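Local coordinates for protein beta-fructofuranosidase (Arthrobacter, PDB 3WPU) that belongs to the levansucrase/invertase family of beta-fructosidase-clan proteins, whose members fold as a five-bladed beta-propeller, at residues 161-166 / 180-185; 198-203 / 242-247; 450-455 / 479-484; 429-434 / 454-459. One frame throughout, in Å; residues are numbered along the deposited sequence. Where two conformers were deposited one is given.

Contact 1. Residues 161-166 / 180-185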
loop_
_atom_site.group_PDB
_atom_site.type_symbol
_atom_site.label_atom_id
_atom_site.label_comp_id
_atom_site.label_asym_id
_atom_site.label_seq_id
_atom_site.Cartn_x
_atom_site.Cartn_y
_atom_site.Cartn_z
ATOM N N THR A 161 -10.669 1.355 -15.633
ATOM C CA THR A 161 -9.353 1.652 -15.069
ATOM C C THR A 161 -8.722 0.439 -14.458
ATOM O O THR A 161 -9.382 -0.554 -14.196
ATOM C CB THR A 161 -9.425 2.685 -13.954
ATOM O OG1 THR A 161 -10.214 2.202 -12.857
ATOM C CG2 THR A 161 -10.035 3.940 -14.450
ATOM N N GLN A 162 -7.422 0.569 -14.243
ATOM C CA GLN A 162 -6.645 -0.338 -13.427
ATOM C C GLN A 162 -6.216 0.434 -12.194
ATOM O O GLN A 162 -5.646 1.526 -12.284
ATOM C CB GLN A 162 -5.439 -0.901 -14.162
ATOM C CG GLN A 162 -5.787 -1.657 -15.429
ATOM C CD GLN A 162 -5.233 -1.010 -16.679
ATOM O OE1 GLN A 162 -4.148 -0.462 -16.659
ATOM N NE2 GLN A 162 -5.956 -1.128 -17.787
ATOM N N TRP A 163 -6.589 -0.107 -11.046
ATOM C CA TRP A 163 -6.224 0.441 -9.743
ATOM C C TRP A 163 -5.218 -0.508 -9.038
ATOM O O TRP A 163 -4.830 -1.521 -9.629
ATOM C CB TRP A 163 -7.511 0.719 -8.960
ATOM C CG TRP A 163 -8.246 1.999 -9.348
ATOM C CD1 TRP A 163 -7.911 2.897 -10.320
ATOM C CD2 TRP A 163 -9.444 2.474 -8.748
ATOM N NE1 TRP A 163 -8.832 3.934 -10.340
ATOM C CE2 TRP A 163 -9.784 3.697 -9.382
ATOM C CE3 TRP A 163 -10.244 2.014 -7.706
ATOM C CZ2 TRP A 163 -10.924 4.434 -9.016
ATOM C CZ3 TRP A 163 -11.379 2.764 -7.329
ATOM C CH2 TRP A 163 -11.695 3.963 -7.986
ATOM N N SER A 164 -4.836 -0.206 -7.785
ATOM C CA SER A 164 -3.645 -0.749 -7.124
ATOM C C SER A 164 -3.747 -2.233 -6.837
ATOM O O SER A 164 -4.822 -2.781 -6.738
ATOM C CB SER A 164 -3.372 -0.032 -5.782
ATOM O OG SER A 164 -2.046 -0.274 -5.327
ATOM N N GLY A 165 -2.590 -2.838 -6.692
ATOM C CA GLY A 165 -2.491 -4.217 -6.240
ATOM C C GLY A 165 -1.067 -4.505 -5.824
ATOM O O GLY A 165 -0.493 -3.800 -4.978
ATOM N N SER A 166 -0.510 -5.580 -6.383
ATOM C CA SER A 166 0.804 -6.107 -6.030
ATOM C C SER A 166 1.267 -7.013 -7.179
ATOM O O SER A 166 0.487 -7.297 -8.106
ATOM C CB SER A 166 0.734 -6.912 -4.727
ATOM O OG SER A 166 -0.327 -7.843 -4.800
ATOM N N THR A 180 -6.671 -4.185 -9.220
ATOM C CA THR A 180 -8.072 -3.872 -9.109
ATOM C C THR A 180 -8.553 -3.408 -10.466
ATOM O O THR A 180 -8.106 -2.374 -10.981
ATOM C CB THR A 180 -8.357 -2.811 -8.039
ATOM O OG1 THR A 180 -7.639 -3.097 -6.822
ATOM C CG2 THR A 180 -9.865 -2.704 -7.752
ATOM N N ASP A 181 -9.478 -4.161 -11.040
ATOM C CA ASP A 181 -9.946 -3.935 -12.395
ATOM C C ASP A 181 -11.325 -3.308 -12.255
ATOM O O ASP A 181 -12.206 -3.921 -11.673
ATOM C CB ASP A 181 -9.986 -5.270 -13.151
ATOM C CG ASP A 181 -10.054 -5.094 -14.683
ATOM O OD1 ASP A 181 -9.918 -3.947 -15.197
ATOM O OD2 ASP A 181 -10.240 -6.100 -15.403
ATOM N N VAL A 182 -11.501 -2.068 -12.726
ATOM C CA VAL A 182 -12.691 -1.301 -12.377
ATOM C C VAL A 182 -13.447 -0.788 -13.601
ATOM O O VAL A 182 -12.856 -0.244 -14.558
ATOM C CB VAL A 182 -12.353 -0.093 -11.471
ATOM C CG1 VAL A 182 -13.609 0.497 -10.847
ATOM C CG2 VAL A 182 -11.390 -0.499 -10.367
ATOM N N ALA A 183 -14.761 -0.949 -13.574
ATOM C CA ALA A 183 -15.639 -0.410 -14.624
ATOM C C ALA A 183 -16.618 0.588 -14.014
ATOM O O ALA A 183 -17.194 0.350 -12.958
ATOM C CB ALA A 183 -16.396 -1.518 -15.337
ATOM N N PHE A 184 -16.777 1.730 -14.684
ATOM C CA PHE A 184 -17.689 2.766 -14.263
ATOM C C PHE A 184 -18.766 2.921 -15.320
ATOM O O PHE A 184 -18.493 2.743 -16.516
ATOM C CB PHE A 184 -17.000 4.122 -14.128
ATOM C CG PHE A 184 -15.855 4.148 -13.137
ATOM C CD1 PHE A 184 -16.014 4.726 -11.884
ATOM C CD2 PHE A 184 -14.611 3.604 -13.469
ATOM C CE1 PHE A 184 -14.955 4.762 -10.989
ATOM C CE2 PHE A 184 -13.539 3.669 -12.581
ATOM C CZ PHE A 184 -13.729 4.223 -11.334
ATOM N N TYR A 185 -19.958 3.308 -14.866
ATOM C CA TYR A 185 -21.132 3.432 -15.747
ATOM C C TYR A 185 -21.792 4.768 -15.484
ATOM O O TYR A 185 -22.710 4.875 -14.677
ATOM C CB TYR A 185 -22.076 2.257 -15.518
ATOM C CG TYR A 185 -21.413 0.936 -15.769
ATOM C CD1 TYR A 185 -21.530 0.282 -17.002
ATOM C CD2 TYR A 185 -20.637 0.330 -14.785
ATOM C CE1 TYR A 185 -20.904 -0.935 -17.239
ATOM C CE2 TYR A 185 -20.013 -0.884 -15.019
ATOM C CZ TYR A 185 -20.127 -1.501 -16.253
ATOM O OH TYR A 185 -19.516 -2.717 -16.479
#

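Contact 2. Residues 198-203 / 242-247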
loop_
_atom_site.group_PDB
_atom_site.type_symbol
_atom_site.label_atom_id
_atom_site.label_comp_id
_atom_site.label_asym_id
_atom_site.label_seq_id
_atom_site.Cartn_x
_atom_site.Cartn_y
_atom_site.Cartn_z
ATOM N N PRO A 198 -15.685 -2.569 -9.131
ATOM C CA PRO A 198 -14.285 -2.872 -8.890
ATOM C C PRO A 198 -14.116 -4.346 -8.568
ATOM O O PRO A 198 -14.804 -4.860 -7.686
ATOM C CB PRO A 198 -13.963 -2.047 -7.659
ATOM C CG PRO A 198 -15.246 -1.950 -6.898
ATOM C CD PRO A 198 -16.371 -2.118 -7.903
ATOM N N ARG A 199 -13.166 -4.989 -9.227
ATOM C CA ARG A 199 -12.913 -6.422 -9.000
ATOM C C ARG A 199 -11.450 -6.680 -8.771
ATOM O O ARG A 199 -10.592 -6.011 -9.358
ATOM C CB ARG A 199 -13.404 -7.238 -10.172
ATOM C CG ARG A 199 -14.873 -6.984 -10.486
ATOM C CD ARG A 199 -15.422 -7.957 -11.501
ATOM N NE ARG A 199 -16.779 -7.607 -11.902
ATOM C CZ ARG A 199 -17.477 -8.267 -12.823
ATOM N NH1 ARG A 199 -16.987 -9.367 -13.375
ATOM N NH2 ARG A 199 -18.679 -7.843 -13.172
ATOM N N ILE A 200 -11.147 -7.701 -7.964
ATOM C CA ILE A 200 -9.771 -8.097 -7.760
ATOM C C ILE A 200 -9.468 -9.118 -8.851
ATOM O O ILE A 200 -10.208 -10.089 -9.037
ATOM C CB ILE A 200 -9.540 -8.645 -6.329
ATOM C CG1 ILE A 200 -9.635 -7.489 -5.341
ATOM C CG2 ILE A 200 -8.199 -9.349 -6.243
ATOM C CD1 ILE A 200 -9.658 -7.866 -3.886
ATOM N N ALA A 201 -8.402 -8.857 -9.587
ATOM C CA ALA A 201 -8.076 -9.568 -10.812
ATOM C C ALA A 201 -6.609 -9.924 -10.861
ATOM O O ALA A 201 -5.794 -9.379 -10.108
ATOM C CB ALA A 201 -8.436 -8.713 -12.021
ATOM N N LEU A 202 -6.280 -10.839 -11.777
ATOM C CA LEU A 202 -4.915 -11.309 -11.987
ATOM C C LEU A 202 -4.615 -11.305 -13.473
ATOM O O LEU A 202 -5.463 -11.698 -14.266
ATOM C CB LEU A 202 -4.770 -12.759 -11.516
ATOM C CG LEU A 202 -3.536 -13.558 -11.929
ATOM C CD1 LEU A 202 -2.277 -12.978 -11.327
ATOM C CD2 LEU A 202 -3.674 -15.037 -11.496
ATOM N N SER A 203 -3.406 -10.906 -13.842
ATOM C CA SER A 203 -2.908 -11.131 -15.195
ATOM C C SER A 203 -1.442 -11.519 -15.092
ATOM O O SER A 203 -0.687 -10.976 -14.250
ATOM C CB SER A 203 -3.048 -9.859 -16.049
ATOM O OG SER A 203 -2.746 -10.154 -17.418
ATOM N N PHE A 242 -19.251 2.072 -2.278
ATOM C CA PHE A 242 -18.485 1.075 -1.549
ATOM C C PHE A 242 -17.042 0.996 -2.018
ATOM O O PHE A 242 -16.753 1.266 -3.174
ATOM C CB PHE A 242 -19.130 -0.317 -1.672
ATOM C CG PHE A 242 -18.938 -1.000 -3.015
ATOM C CD1 PHE A 242 -18.196 -2.174 -3.096
ATOM C CD2 PHE A 242 -19.530 -0.514 -4.188
ATOM C CE1 PHE A 242 -18.058 -2.841 -4.296
ATOM C CE2 PHE A 242 -19.368 -1.164 -5.403
ATOM C CZ PHE A 242 -18.635 -2.338 -5.460
ATOM N N ASN A 243 -16.156 0.617 -1.098
ATOM C CA ASN A 243 -14.743 0.397 -1.356
ATOM C C ASN A 243 -14.438 -1.081 -1.463
ATOM O O ASN A 243 -14.925 -1.865 -0.663
ATOM C CB ASN A 243 -13.932 0.994 -0.205
ATOM C CG ASN A 243 -14.221 2.469 -0.010
ATOM O OD1 ASN A 243 -14.746 2.905 1.023
ATOM N ND2 ASN A 243 -13.868 3.233 -0.992
ATOM N N PHE A 244 -13.613 -1.440 -2.436
ATOM C CA PHE A 244 -13.230 -2.860 -2.656
ATOM C C PHE A 244 -12.059 -2.843 -3.609
ATOM O O PHE A 244 -12.229 -2.592 -4.797
ATOM C CB PHE A 244 -14.390 -3.697 -3.209
ATOM C CG PHE A 244 -14.082 -5.172 -3.255
ATOM C CD1 PHE A 244 -14.283 -5.971 -2.145
ATOM C CD2 PHE A 244 -13.600 -5.744 -4.419
ATOM C CE1 PHE A 244 -13.947 -7.320 -2.192
ATOM C CE2 PHE A 244 -13.298 -7.088 -4.476
ATOM C CZ PHE A 244 -13.477 -7.873 -3.357
ATOM N N ARG A 245 -10.859 -2.972 -3.077
ATOM C CA ARG A 245 -9.650 -2.808 -3.888
ATOM C C ARG A 245 -8.379 -3.170 -3.154
ATOM O O ARG A 245 -8.410 -3.469 -1.954
ATOM C CB ARG A 245 -9.555 -1.329 -4.379
ATOM C CG ARG A 245 -9.532 -0.278 -3.290
ATOM C CD ARG A 245 -9.386 1.106 -3.935
ATOM N NE ARG A 245 -9.490 2.181 -2.969
ATOM C CZ ARG A 245 -10.612 2.712 -2.504
ATOM N NH1 ARG A 245 -11.802 2.315 -2.934
ATOM N NH2 ARG A 245 -10.545 3.708 -1.631
ATOM N N ASP A 246 -7.280 -3.153 -3.909
ATOM C CA ASP A 246 -5.894 -3.155 -3.422
ATOM C C ASP A 246 -5.434 -4.533 -2.868
ATOM O O ASP A 246 -5.078 -4.610 -1.692
ATOM C CB ASP A 246 -5.672 -2.126 -2.317
ATOM C CG ASP A 246 -6.030 -0.686 -2.725
ATOM O OD1 ASP A 246 -6.174 -0.419 -3.929
ATOM O OD2 ASP A 246 -6.261 0.155 -1.788
ATOM N N PRO A 247 -5.370 -5.558 -3.727
ATOM C CA PRO A 247 -4.934 -6.900 -3.271
ATOM C C PRO A 247 -3.418 -6.972 -2.998
ATOM O O PRO A 247 -2.598 -6.579 -3.844
ATOM C CB PRO A 247 -5.277 -7.793 -4.464
ATOM C CG PRO A 247 -5.177 -6.884 -5.635
ATOM C CD PRO A 247 -5.794 -5.611 -5.143
#

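Contact 3. Residues 450-455 / 479-484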
loop_
_atom_site.group_PDB
_atom_site.type_symbol
_atom_site.label_atom_id
_atom_site.label_comp_id
_atom_site.label_asym_id
_atom_site.label_seq_id
_atom_site.Cartn_x
_atom_site.Cartn_y
_atom_site.Cartn_z
ATOM N N LEU A 450 7.154 10.031 -6.773
ATOM C CA LEU A 450 7.423 9.489 -5.444
ATOM C C LEU A 450 8.192 10.446 -4.532
ATOM O O LEU A 450 9.035 11.249 -4.976
ATOM C CB LEU A 450 8.131 8.133 -5.543
ATOM C CG LEU A 450 7.294 7.073 -6.256
ATOM C CD1 LEU A 450 8.088 5.774 -6.241
ATOM C CD2 LEU A 450 5.919 6.815 -5.656
ATOM N N ALA A 451 7.885 10.349 -3.244
ATOM C CA ALA A 451 8.580 11.098 -2.204
ATOM C C ALA A 451 9.967 10.472 -1.953
ATOM O O ALA A 451 10.274 9.429 -2.538
ATOM C CB ALA A 451 7.762 11.071 -0.924
ATOM N N PRO A 452 10.798 11.094 -1.071
ATOM C CA PRO A 452 11.972 10.383 -0.606
ATOM C C PRO A 452 11.518 9.204 0.251
ATOM O O PRO A 452 10.543 9.302 0.995
ATOM C CB PRO A 452 12.711 11.412 0.259
ATOM C CG PRO A 452 12.159 12.757 -0.163
ATOM C CD PRO A 452 10.718 12.450 -0.494
ATOM N N THR A 453 12.215 8.099 0.139
ATOM C CA THR A 453 11.935 6.959 0.975
ATOM C C THR A 453 12.418 7.272 2.386
ATOM O O THR A 453 13.475 7.892 2.559
ATOM C CB THR A 453 12.644 5.779 0.369
ATOM O OG1 THR A 453 12.026 5.509 -0.892
ATOM C CG2 THR A 453 12.569 4.520 1.265
ATOM N N VAL A 454 11.652 6.836 3.378
ATOM C CA VAL A 454 11.970 7.137 4.763
ATOM C C VAL A 454 12.092 5.830 5.503
ATOM O O VAL A 454 11.895 4.791 4.916
ATOM C CB VAL A 454 10.949 8.093 5.433
ATOM C CG1 VAL A 454 10.967 9.445 4.741
ATOM C CG2 VAL A 454 9.540 7.509 5.462
ATOM N N LYS A 455 12.486 5.903 6.768
ATOM C CA LYS A 455 12.766 4.688 7.532
ATOM C C LYS A 455 12.012 4.720 8.859
ATOM O O LYS A 455 12.203 5.617 9.682
ATOM C CB LYS A 455 14.282 4.537 7.768
ATOM C CG LYS A 455 14.668 3.265 8.510
ATOM C CD LYS A 455 16.179 3.075 8.485
ATOM C CE LYS A 455 16.608 1.893 9.341
ATOM N NZ LYS A 455 16.699 2.236 10.796
ATOM N N GLY A 479 15.536 9.701 2.679
ATOM C CA GLY A 479 16.411 8.953 1.799
ATOM C C GLY A 479 16.312 9.375 0.337
ATOM O O GLY A 479 16.084 10.554 0.004
ATOM N N GLY A 480 16.514 8.402 -0.542
ATOM C CA GLY A 480 16.544 8.668 -1.969
ATOM C C GLY A 480 15.155 8.939 -2.524
ATOM O O GLY A 480 14.186 8.317 -2.122
ATOM N N TRP A 481 15.046 9.900 -3.437
ATOM C CA TRP A 481 13.811 10.068 -4.178
ATOM C C TRP A 481 13.449 8.780 -4.920
ATOM O O TRP A 481 14.252 8.232 -5.668
ATOM C CB TRP A 481 13.963 11.214 -5.164
ATOM C CG TRP A 481 14.221 12.519 -4.503
ATOM C CD1 TRP A 481 15.435 13.136 -4.322
ATOM C CD2 TRP A 481 13.238 13.387 -3.938
ATOM N NE1 TRP A 481 15.253 14.366 -3.699
ATOM C CE2 TRP A 481 13.912 14.529 -3.442
ATOM C CE3 TRP A 481 11.845 13.320 -3.816
ATOM C CZ2 TRP A 481 13.248 15.567 -2.810
ATOM C CZ3 TRP A 481 11.182 14.368 -3.191
ATOM C CH2 TRP A 481 11.884 15.480 -2.698
ATOM N N ALA A 482 12.223 8.294 -4.706
ATOM C CA ALA A 482 11.681 7.152 -5.437
ATOM C C ALA A 482 12.554 5.899 -5.260
ATOM O O ALA A 482 12.659 5.050 -6.142
ATOM C CB ALA A 482 11.477 7.503 -6.909
ATOM N N ASP A 483 13.163 5.774 -4.080
ATOM C CA ASP A 483 14.015 4.632 -3.833
ATOM C C ASP A 483 13.176 3.421 -3.405
ATOM O O ASP A 483 12.648 3.380 -2.292
ATOM C CB ASP A 483 15.071 4.970 -2.772
ATOM C CG ASP A 483 16.124 3.889 -2.632
ATOM O OD1 ASP A 483 16.315 3.119 -3.593
ATOM O OD2 ASP A 483 16.791 3.845 -1.566
ATOM N N ILE A 484 13.087 2.431 -4.289
ATOM C CA ILE A 484 12.383 1.190 -4.021
ATOM C C ILE A 484 13.373 0.031 -4.269
ATOM O O ILE A 484 13.424 -0.555 -5.355
ATOM C CB ILE A 484 11.117 1.090 -4.886
ATOM C CG1 ILE A 484 10.180 2.252 -4.536
ATOM C CG2 ILE A 484 10.448 -0.268 -4.668
ATOM C CD1 ILE A 484 8.839 2.248 -5.228
#

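Contact 4. Residues 429-434 / 454-459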
loop_
_atom_site.group_PDB
_atom_site.type_symbol
_atom_site.label_atom_id
_atom_site.label_comp_id
_atom_site.label_asym_id
_atom_site.label_seq_id
_atom_site.Cartn_x
_atom_site.Cartn_y
_atom_site.Cartn_z
ATOM N N GLY A 429 11.824 -1.772 7.186
ATOM C CA GLY A 429 11.064 -0.623 7.630
ATOM C C GLY A 429 11.221 0.588 6.763
ATOM O O GLY A 429 10.826 1.668 7.186
ATOM N N LEU A 430 11.725 0.408 5.535
ATOM C CA LEU A 430 11.744 1.537 4.589
ATOM C C LEU A 430 10.324 1.783 4.049
ATOM O O LEU A 430 9.541 0.871 3.852
ATOM C CB LEU A 430 12.726 1.304 3.455
ATOM C CG LEU A 430 14.204 1.121 3.815
ATOM C CD1 LEU A 430 15.048 1.061 2.540
ATOM C CD2 LEU A 430 14.707 2.244 4.731
ATOM N N VAL A 431 9.973 3.039 3.841
ATOM C CA VAL A 431 8.617 3.365 3.459
ATOM C C VAL A 431 8.664 4.270 2.241
ATOM O O VAL A 431 9.268 5.360 2.276
ATOM C CB VAL A 431 7.826 4.050 4.595
ATOM C CG1 VAL A 431 6.403 4.331 4.119
ATOM C CG2 VAL A 431 7.837 3.191 5.875
ATOM N N GLN A 432 8.056 3.804 1.151
ATOM C CA GLN A 432 7.940 4.611 -0.075
ATOM C C GLN A 432 6.512 5.130 -0.174
ATOM O O GLN A 432 5.596 4.528 0.339
ATOM C CB GLN A 432 8.314 3.801 -1.316
ATOM C CG GLN A 432 7.528 2.507 -1.551
ATOM C CD GLN A 432 6.399 2.620 -2.548
ATOM O OE1 GLN A 432 5.949 3.730 -2.909
ATOM N NE2 GLN A 432 5.924 1.476 -3.005
ATOM N N SER A 433 6.337 6.298 -0.804
ATOM C CA SER A 433 5.026 6.939 -0.892
ATOM C C SER A 433 5.066 7.909 -2.073
ATOM O O SER A 433 6.155 8.200 -2.542
ATOM C CB SER A 433 4.739 7.724 0.398
ATOM O OG SER A 433 5.702 8.735 0.656
ATOM N N PHE A 434 3.904 8.374 -2.529
ATOM C CA PHE A 434 3.867 9.394 -3.585
ATOM C C PHE A 434 3.455 10.707 -2.995
ATOM O O PHE A 434 2.710 10.790 -2.027
ATOM C CB PHE A 434 2.942 8.977 -4.746
ATOM C CG PHE A 434 1.478 9.275 -4.518
ATOM C CD1 PHE A 434 0.926 10.504 -4.830
ATOM C CD2 PHE A 434 0.639 8.338 -3.936
ATOM C CE1 PHE A 434 -0.421 10.771 -4.605
ATOM C CE2 PHE A 434 -0.702 8.591 -3.701
ATOM C CZ PHE A 434 -1.239 9.824 -4.012
ATOM N N VAL A 454 11.652 6.836 3.378
ATOM C CA VAL A 454 11.970 7.137 4.763
ATOM C C VAL A 454 12.092 5.830 5.503
ATOM O O VAL A 454 11.895 4.791 4.916
ATOM C CB VAL A 454 10.949 8.093 5.433
ATOM C CG1 VAL A 454 10.967 9.445 4.741
ATOM C CG2 VAL A 454 9.540 7.509 5.462
ATOM N N LYS A 455 12.486 5.903 6.768
ATOM C CA LYS A 455 12.766 4.688 7.532
ATOM C C LYS A 455 12.012 4.720 8.859
ATOM O O LYS A 455 12.203 5.617 9.682
ATOM C CB LYS A 455 14.282 4.537 7.768
ATOM C CG LYS A 455 14.668 3.265 8.510
ATOM C CD LYS A 455 16.179 3.075 8.485
ATOM C CE LYS A 455 16.608 1.893 9.341
ATOM N NZ LYS A 455 16.699 2.236 10.796
ATOM N N MET A 456 11.208 3.685 9.091
ATOM C CA MET A 456 10.413 3.574 10.281
ATOM C C MET A 456 10.904 2.343 11.018
ATOM O O MET A 456 10.866 1.243 10.473
ATOM C CB MET A 456 8.936 3.425 9.894
ATOM C CG MET A 456 7.996 3.292 11.073
ATOM S SD MET A 456 6.277 3.133 10.553
ATOM C CE MET A 456 6.339 1.636 9.563
ATOM N N ASP A 457 11.380 2.538 12.245
ATOM C CA ASP A 457 11.811 1.407 13.076
ATOM C C ASP A 457 10.613 0.787 13.761
ATOM O O ASP A 457 9.841 1.462 14.446
ATOM C CB ASP A 457 12.867 1.855 14.055
ATOM C CG ASP A 457 14.155 2.274 13.349
ATOM O OD1 ASP A 457 14.397 1.794 12.212
ATOM O OD2 ASP A 457 14.910 3.070 13.924
ATOM N N ILE A 458 10.468 -0.520 13.583
ATOM C CA ILE A 458 9.280 -1.230 14.045
ATOM C C ILE A 458 9.653 -2.068 15.263
ATOM O O ILE A 458 10.559 -2.881 15.202
ATOM C CB ILE A 458 8.707 -2.125 12.930
ATOM C CG1 ILE A 458 8.250 -1.254 11.749
ATOM C CG2 ILE A 458 7.557 -2.978 13.463
ATOM C CD1 ILE A 458 7.979 -1.994 10.460
ATOM N N GLY A 459 8.978 -1.807 16.374
ATOM C CA GLY A 459 9.224 -2.507 17.638
ATOM C C GLY A 459 10.334 -1.969 18.519
ATOM O O GLY A 459 11.207 -2.714 18.956
#

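Contact 1. Residues 161-166 / 180-185
W163 and F184 form an offset edge-to-face pair: the edge of the F184 ring is turned toward the face of the indole's six-membered ring, with centroids 5.8 Å apart and planes at 69°. The touching corner is F184 CZ, 3.6 Å from W163 CZ2. In both residues CG stands beside the backbone N and anti to the carbonyl carbon, and the two side chains cross at about a right angle. V182 CG2 lies over one face of the indole, toward its rim, 3.8 Å from W163 CE3. T161 sends OG1 between its own backbone N and carbonyl carbon (chi1 62°), which brings the hydroxyl alongside V182, with OG1 3.4 Å from V182 CB, and over the same indole face as V182 CG2, again toward the rim. The same OG1 also lies near the plane of the F184 ring, at its edge. At the indole's pyrrole edge, NE1 donates to H111 O, which would help fix the rotation of the indole.

The scaffold is a beta hairpin of strands 159-169 and 174-184 in a propeller sheet. T161-V182 and W163-T180 are antiparallel hydrogen-bonded pairs flanking the non-hydrogen-bonded pair Q162-D181, whose side chains take the opposite face. W163 N reaches T180 O at 2.7 Å, almost straight at 175°. The return bond from T180 N to W163 O is stretched to 3.3 Å, with its donor well above the carbonyl plane. Next to this stretched bond, T180 OG1 donates to S164 O at 2.8 Å, in the carbonyl plane, and also pairs with D246 N. S164 N is hydrogen-bonded to a bound glycerol, probably from the crystallisation liquor.

Contact 2. Residues 198-203 / 242-247
P198 and F242 make the closest of the apolar contacts: the proline ring and the phenyl ring approach from opposite directions, and P198 CD comes to 3.3 Å from F242 CZ. P198 CG also packs on F244 CB, at 4.2 Å. I200 adds two more contacts. Its CD1 lies 3.8 Å from F244 CE2, the two side chains crossing at about a right angle, while CG2 slides past P247 in the reverse direction, 3.8 Å from P247 CB. F244 reaches I200 because its CG is anti to the backbone N (chi1 -172°).

Here strand 197-210 of one propeller sheet packs against the start of strand 245-250, an outermost strand of a different sheet, and the loop leading into it. R245-D246-P247 matches the RDP sequence motif known from this family.

Side chains also meet backbone oxygens: P198 CB lies 3.4 Å from F244 O, and F244 CD2 lies 3.6 Å from P198 O. The charged groups look elsewhere. R199 points away and forms salt bridges with D197, D224 and E153, and R245 NH2 pairs with E338. Within the motif, R245 NE and D246 OD2 form only a long salt bridge of 4.0 Å; D246 OD2 also accepts from R339 N, and D246 OD1 is hydrogen-bonded to a bound glycerol.

Contact 3. Residues 450-455 / 479-484
P452 lies over one face of the W481 indole in a CH-pi contact: P452 CG stands 3.6 Å from the centroid of the six-membered ring and only 12° off its normal. The two side chains run side by side in the same direction, and P452 CD adds a close approach of 3.3 Å to W481 CZ3 near the rim. A second apolar group follows along the chain, where L450 CB meets A482 CB at 3.7 Å and the CD1 branch of L450 crosses the end of I484 at about a right angle.

The backbones here are bridged only once, at P452 and W481, so this is not a regular strand pair. Segment 450-455 ends in the first residues of strand 454-458 of one propeller sheet, and 479-484 lies in the loop that carries the chain on to strand 488-493 of another. That loop bends in a type II beta turn from G480 to D483, in which A482 occupies the third position with positive phi (58°).

Around the apolar groups run the hydrogen bonds. A482 N donates to A451 O at 172°, T453 N to G480 O, and G479 N to T453 O at 2.7 Å. The side-chain hydroxyl T453 OG1, set beside its own backbone N, gives a short bond of 2.6 Å to D483 O. The D483 carboxylate is paired with R121 in a salt bridge.

Contact 4. Residues 429-434 / 454-459
V431 and V454 form an antiparallel hydrogen-bonded pair at the tight side of this contact. V431 N donates to V454 O at 2.8 Å, and V454 N returns a bond to V431 O at 3.0 Å. A third bond, from M456 N to G429 O, is also 2.8 Å and nearly straight at 172°. On the buried face the valine side chains meet through V431 CB and V454 CG2, 4.0 Å apart; with V454 CG1 anti to the carbonyl carbon (chi1 -64°), CG2 falls between the backbone N and the carbonyl carbon. M456 CB comes alongside V431 CG2. Both valines touch L393 of strand 391-394, while M456 touches A392 of that strand and F352.

Strands 430-434 and 454-458 are the two central strands of a four-stranded antiparallel propeller sheet, flanked by 423-425 and 467-469. Their N-to-C directions make an angle of 136°, so the pair is antiparallel but strongly twisted. Strand 430-434 starts from a G1 beta bulge: G429 and L430 both face M426, with G429 at positive phi. Tight backbone approach follows, G429 CA lying 3.4 Å from M456 O in a CA-H...O contact.

The other face is looser and reaches solvent. There L430 and K455 form a non-hydrogen-bonded pair, and L430 CD2 lies against the aliphatic part of the lysine, 3.8 Å from K455 CB. Beyond that point K455 runs on extended and bends only at its last torsion. Its NZ makes a salt bridge of 2.7 Å to D457 OD1, on that oxygen's syn lone pair, and a second one to D470.

Contacts 1 and 2 form one neighbourhood and contacts 3 and 4 another, about 25 Å away between centres. In the first, strands 174-184 and 197-210 are sheet neighbours joined by D181 N to R199 O, and S166 OG also bonds P247 O; contact 1 pairs strands within a sheet, whereas contact 2 packs strand 197-210 on the start of strand 245-250 mainly through apolar side chains. In the second, contacts 3 and 4 share V454 and K455 and join through A451 N and S433 O. Contact 4 is regular strand pairing, contact 3 an irregular pairing with a loop. Contact 2's touching residues are all buried; contact 1 has one partly exposed, contacts 3 and 4 more.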